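Local coordinates for pheromone response PrgU-like domain-containing protein (Enterococcus faecalis, PDB 2GMQ), which is of unknown function but belongs to the PrgU-like family and may take part in the bacterial response to pheromone, at residues Q52-L64 and A74-K86. Sequence-based numbering, arbitrary orientation.
Sequences QITEENIQEITTL and ALEVYPEKSIYVK
The carboxylate of Glu55 lies stacked on one face of the Tyr84 ring, the two planes only 11° apart, with OE1 of Glu55 offset toward the rim and 3.9 Å from CG of Tyr84. Ile58 meets the same ring at its edge, CG2 in the ring plane, while its CD1 reaches CE1 of Tyr84 obliquely at 3.8 Å. At the phenol end, a water links OH of Tyr84 to the carbonyl O of Ile53.

Further along, the Gln59 chain is extended beyond CG (chi2 -158°), which carries NE2 out to donate to Ser82 O at 2.7 Å, arriving in the carbonyl plane on a lone pair. Ser82 OG donates to a second water, which in turn donates to the carbonyl oxygens of Ile58 and Ile61, so one solvent molecule ties three residues together.

Val77 sets CG1 against CG of Leu64 (3.7 Å), the two side chains crossing at about a right angle. Backbone evidence fixes the register: Leu64 and Leu75 exchange two bonds of 2.8 Å between N and O, and Thr63 faces Glu76 as a non-hydrogen-bonded pair. This is the antiparallel pairing of a β-hairpin, strands 63-68 and 71-76, whose flanking loops continue the contact as far as strand 83-85 of the second sheet.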
loop_
_atom_site.group_PDB
_atom_site.type_symbol
_atom_site.label_atom_id
_atom_site.label_comp_id
_atom_site.label_asym_id
_atom_site.label_seq_id
_atom_site.Cartn_x
_atom_site.Cartn_y
_atom_site.Cartn_z
ATOM N N GLN A 52 11.648 20.320 8.450
ATOM C CA GLN A 52 11.911 19.305 9.465
ATOM C C GLN A 52 13.349 18.840 9.299
ATOM O O GLN A 52 14.108 18.785 10.271
ATOM C CB GLN A 52 10.902 18.178 9.360
ATOM C CG GLN A 52 11.312 17.135 10.403
ATOM C CD GLN A 52 10.264 16.103 10.581
ATOM O OE1 GLN A 52 9.529 15.817 9.678
ATOM N NE2 GLN A 52 10.194 15.539 11.789
ATOM N N ILE A 53 13.753 18.595 8.057
ATOM C CA ILE A 53 15.135 18.383 7.703
ATOM C C ILE A 53 15.384 19.321 6.557
ATOM O O ILE A 53 14.493 19.494 5.671
ATOM C CB ILE A 53 15.431 16.940 7.247
ATOM C CG1 ILE A 53 15.010 15.954 8.358
ATOM C CG2 ILE A 53 16.963 16.713 6.980
ATOM C CD1 ILE A 53 15.112 14.508 7.940
ATOM N N THR A 54 16.541 19.956 6.605
ATOM C CA THR A 54 16.903 20.959 5.596
ATOM C C THR A 54 18.336 20.793 5.198
ATOM O O THR A 54 19.108 20.186 5.913
ATOM C CB THR A 54 16.802 22.390 6.167
ATOM O OG1 THR A 54 17.752 22.552 7.237
ATOM C CG2 THR A 54 15.378 22.770 6.571
ATOM N N GLU A 55 18.729 21.416 4.082
ATOM C CA GLU A 55 20.121 21.397 3.674
ATOM C C GLU A 55 21.017 21.940 4.782
ATOM O O GLU A 55 22.093 21.354 5.017
ATOM C CB GLU A 55 20.321 22.136 2.332
ATOM C CG GLU A 55 21.032 21.207 1.279
ATOM C CD GLU A 55 20.350 21.223 -0.132
ATOM O OE1 GLU A 55 19.120 21.487 -0.232
ATOM O OE2 GLU A 55 21.050 20.944 -1.143
ATOM N N GLU A 56 20.563 22.985 5.499
ATOM C CA GLU A 56 21.410 23.571 6.539
ATOM C C GLU A 56 21.532 22.699 7.792
ATOM O O GLU A 56 22.598 22.678 8.418
ATOM C CB GLU A 56 21.031 25.029 6.891
ATOM C CG GLU A 56 21.906 25.649 8.018
ATOM C CD GLU A 56 23.494 25.546 7.716
ATOM O OE1 GLU A 56 24.097 24.369 7.678
ATOM O OE2 GLU A 56 24.163 26.655 7.558
ATOM N N ASN A 57 20.504 21.915 8.127
ATOM C CA ASN A 57 20.553 21.171 9.376
ATOM C C ASN A 57 20.828 19.664 9.235
ATOM O O ASN A 57 20.991 18.955 10.270
ATOM C CB ASN A 57 19.264 21.411 10.209
ATOM C CG ASN A 57 18.055 20.615 9.716
ATOM O OD1 ASN A 57 18.162 19.679 8.910
ATOM N ND2 ASN A 57 16.871 20.986 10.214
ATOM N N ILE A 58 20.855 19.151 8.000
ATOM C CA ILE A 58 20.795 17.655 7.865
ATOM C C ILE A 58 22.012 17.018 8.554
ATOM O O ILE A 58 21.922 15.894 9.167
ATOM C CB ILE A 58 20.633 17.224 6.366
ATOM C CG1 ILE A 58 20.479 15.698 6.272
ATOM C CG2 ILE A 58 21.765 17.812 5.508
ATOM C CD1 ILE A 58 20.221 15.115 4.841
ATOM N N GLN A 59 23.156 17.707 8.505
ATOM C CA GLN A 59 24.384 17.106 9.017
ATOM C C GLN A 59 24.491 17.161 10.547
ATOM O O GLN A 59 25.444 16.646 11.093
ATOM C CB GLN A 59 25.617 17.619 8.251
ATOM C CG GLN A 59 25.590 17.061 6.797
ATOM C CD GLN A 59 26.938 17.033 6.083
ATOM O OE1 GLN A 59 27.862 17.784 6.407
ATOM N NE2 GLN A 59 27.027 16.199 5.058
ATOM N N GLU A 60 23.492 17.735 11.226
ATOM C CA GLU A 60 23.392 17.708 12.691
ATOM C C GLU A 60 22.893 16.342 13.213
ATOM O O GLU A 60 23.148 15.949 14.343
ATOM C CB GLU A 60 22.438 18.801 13.173
ATOM C CG GLU A 60 22.740 20.193 12.606
ATOM C CD GLU A 60 22.078 21.310 13.383
ATOM O OE1 GLU A 60 21.328 21.045 14.349
ATOM O OE2 GLU A 60 22.304 22.473 13.009
ATOM N N ILE A 61 22.170 15.621 12.362
ATOM C CA ILE A 61 21.574 14.352 12.744
ATOM C C ILE A 61 22.678 13.272 12.862
ATOM O O ILE A 61 23.429 13.059 11.941
ATOM C CB ILE A 61 20.544 13.897 11.690
ATOM C CG1 ILE A 61 19.293 14.840 11.667
ATOM C CG2 ILE A 61 20.109 12.498 12.018
ATOM C CD1 ILE A 61 18.487 14.920 10.334
ATOM N N THR A 62 22.761 12.640 14.018
ATOM C CA THR A 62 23.711 11.553 14.262
ATOM C C THR A 62 23.036 10.155 14.299
ATOM O O THR A 62 23.736 9.150 14.165
ATOM C CB THR A 62 24.429 11.760 15.583
ATOM O OG1 THR A 62 23.477 11.777 16.671
ATOM C CG2 THR A 62 25.197 13.046 15.523
ATOM N N THR A 63 21.721 10.119 14.516
ATOM C CA THR A 63 20.962 8.903 14.722
ATOM C C THR A 63 19.568 9.006 14.083
ATOM O O THR A 63 18.857 10.035 14.248
ATOM C CB THR A 63 20.741 8.745 16.247
ATOM O OG1 THR A 63 22.025 8.741 16.868
ATOM C CG2 THR A 63 20.041 7.391 16.518
ATOM N N LEU A 64 19.211 7.967 13.340
ATOM C CA LEU A 64 17.817 7.835 12.832
ATOM C C LEU A 64 17.163 6.754 13.664
ATOM O O LEU A 64 17.738 5.641 13.834
ATOM C CB LEU A 64 17.756 7.371 11.382
ATOM C CG LEU A 64 18.447 8.181 10.319
ATOM C CD1 LEU A 64 18.115 7.620 8.940
ATOM C CD2 LEU A 64 18.181 9.710 10.427
ATOM N N ALA A 74 17.078 2.337 16.706
ATOM C CA ALA A 74 17.994 3.482 16.474
ATOM C C ALA A 74 19.253 3.060 15.739
ATOM O O ALA A 74 19.951 2.066 16.166
ATOM C CB ALA A 74 18.408 4.119 17.894
ATOM N N LEU A 75 19.638 3.842 14.719
ATOM C CA LEU A 75 20.813 3.528 13.885
ATOM C C LEU A 75 21.630 4.786 13.761
ATOM O O LEU A 75 21.071 5.834 13.456
ATOM C CB LEU A 75 20.400 3.046 12.450
ATOM C CG LEU A 75 19.661 1.683 12.463
ATOM C CD1 LEU A 75 19.166 1.484 10.971
ATOM C CD2 LEU A 75 20.414 0.468 12.957
ATOM N N GLU A 76 22.931 4.706 14.073
ATOM C CA GLU A 76 23.788 5.877 13.869
ATOM C C GLU A 76 24.051 6.008 12.373
ATOM O O GLU A 76 24.141 4.979 11.649
ATOM C CB GLU A 76 25.124 5.731 14.588
ATOM C CG GLU A 76 25.030 5.362 16.064
ATOM C CD GLU A 76 26.386 5.396 16.684
ATOM O OE1 GLU A 76 27.168 4.480 16.386
ATOM O OE2 GLU A 76 26.681 6.348 17.439
ATOM N N VAL A 77 24.172 7.251 11.939
ATOM C CA VAL A 77 24.560 7.614 10.579
ATOM C C VAL A 77 25.961 8.214 10.591
ATOM O O VAL A 77 26.510 8.489 11.667
ATOM C CB VAL A 77 23.536 8.619 9.948
ATOM C CG1 VAL A 77 22.089 7.998 10.035
ATOM C CG2 VAL A 77 23.633 10.012 10.669
ATOM N N TYR A 78 26.544 8.422 9.398
ATOM C CA TYR A 78 27.773 9.114 9.222
ATOM C C TYR A 78 27.355 10.543 8.895
ATOM O O TYR A 78 26.936 10.784 7.763
ATOM C CB TYR A 78 28.551 8.526 8.034
ATOM C CG TYR A 78 29.062 7.124 8.202
ATOM C CD1 TYR A 78 30.114 6.849 9.085
ATOM C CD2 TYR A 78 28.542 6.068 7.434
ATOM C CE1 TYR A 78 30.649 5.515 9.232
ATOM C CE2 TYR A 78 29.080 4.725 7.582
ATOM C CZ TYR A 78 30.121 4.487 8.463
ATOM O OH TYR A 78 30.617 3.213 8.565
ATOM N N PRO A 79 27.326 11.457 9.904
ATOM C CA PRO A 79 26.732 12.777 9.597
ATOM C C PRO A 79 27.392 13.505 8.434
ATOM O O PRO A 79 26.730 14.290 7.765
ATOM C CB PRO A 79 26.907 13.594 10.908
ATOM C CG PRO A 79 27.321 12.661 11.921
ATOM C CD PRO A 79 27.553 11.277 11.344
ATOM N N GLU A 80 28.673 13.254 8.202
ATOM C CA GLU A 80 29.386 14.018 7.163
ATOM C C GLU A 80 29.105 13.515 5.745
ATOM O O GLU A 80 29.455 14.196 4.781
ATOM C CB GLU A 80 30.900 14.177 7.469
ATOM C CG GLU A 80 31.255 14.564 8.921
ATOM C CD GLU A 80 30.699 15.923 9.396
ATOM O OE1 GLU A 80 30.171 15.935 10.538
ATOM O OE2 GLU A 80 30.782 16.961 8.667
ATOM N N LYS A 81 28.376 12.402 5.651
ATOM C CA LYS A 81 27.942 11.818 4.387
ATOM C C LYS A 81 26.472 12.164 4.037
ATOM O O LYS A 81 26.025 11.902 2.923
ATOM C CB LYS A 81 28.094 10.298 4.421
ATOM C CG LYS A 81 29.578 9.884 4.630
ATOM C CD LYS A 81 29.741 8.413 4.465
ATOM C CE LYS A 81 31.174 7.992 4.979
ATOM N NZ LYS A 81 31.352 6.572 5.483
ATOM N N SER A 82 25.719 12.684 4.998
ATOM C CA SER A 82 24.295 13.035 4.736
ATOM C C SER A 82 24.231 14.091 3.640
ATOM O O SER A 82 24.910 15.129 3.720
ATOM C CB SER A 82 23.615 13.544 5.997
ATOM O OG SER A 82 23.715 12.562 7.047
ATOM N N ILE A 83 23.421 13.820 2.607
ATOM C CA ILE A 83 23.337 14.684 1.394
ATOM C C ILE A 83 21.921 14.743 0.801
ATOM O O ILE A 83 21.130 13.847 1.029
ATOM C CB ILE A 83 24.285 14.206 0.264
ATOM C CG1 ILE A 83 23.988 12.764 -0.155
ATOM C CG2 ILE A 83 25.758 14.411 0.650
ATOM C CD1 ILE A 83 24.589 12.354 -1.454
ATOM N N TYR A 84 21.622 15.801 0.046
ATOM C CA TYR A 84 20.406 15.866 -0.776
ATOM C C TYR A 84 20.721 15.344 -2.191
ATOM O O TYR A 84 21.780 15.638 -2.725
ATOM C CB TYR A 84 19.830 17.312 -0.813
ATOM C CG TYR A 84 19.022 17.606 0.422
ATOM C CD1 TYR A 84 19.639 17.772 1.664
ATOM C CD2 TYR A 84 17.623 17.644 0.367
ATOM C CE1 TYR A 84 18.884 17.981 2.825
ATOM C CE2 TYR A 84 16.868 17.875 1.497
ATOM C CZ TYR A 84 17.497 18.069 2.708
ATOM O OH TYR A 84 16.749 18.283 3.814
ATOM N N VAL A 85 19.814 14.572 -2.775
ATOM C CA VAL A 85 20.004 14.030 -4.132
ATOM C C VAL A 85 18.770 14.400 -4.999
ATOM O O VAL A 85 17.688 14.666 -4.469
ATOM C CB VAL A 85 20.191 12.499 -4.154
ATOM C CG1 VAL A 85 21.410 12.074 -3.324
ATOM C CG2 VAL A 85 18.981 11.823 -3.582
ATOM N N LYS A 86 18.934 14.404 -6.327
ATOM C CA LYS A 86 17.810 14.676 -7.247
ATOM C C LYS A 86 16.767 13.514 -7.273
ATOM O O LYS A 86 17.138 12.335 -7.418
ATOM C CB LYS A 86 18.332 15.002 -8.652
ATOM C CG LYS A 86 17.238 15.375 -9.633
ATOM C CD LYS A 86 17.695 16.409 -10.683
ATOM C CE LYS A 86 16.536 16.790 -11.587
ATOM N NZ LYS A 86 16.700 16.256 -12.985
HETATM O O HOH W 1 14.244 17.427 3.903
HETATM O O HOH W 2 23.323 13.719 9.392
HETATM O O HOH W 3 27.881 16.498 11.942
HETATM O O HOH W 4 26.920 9.073 14.212
#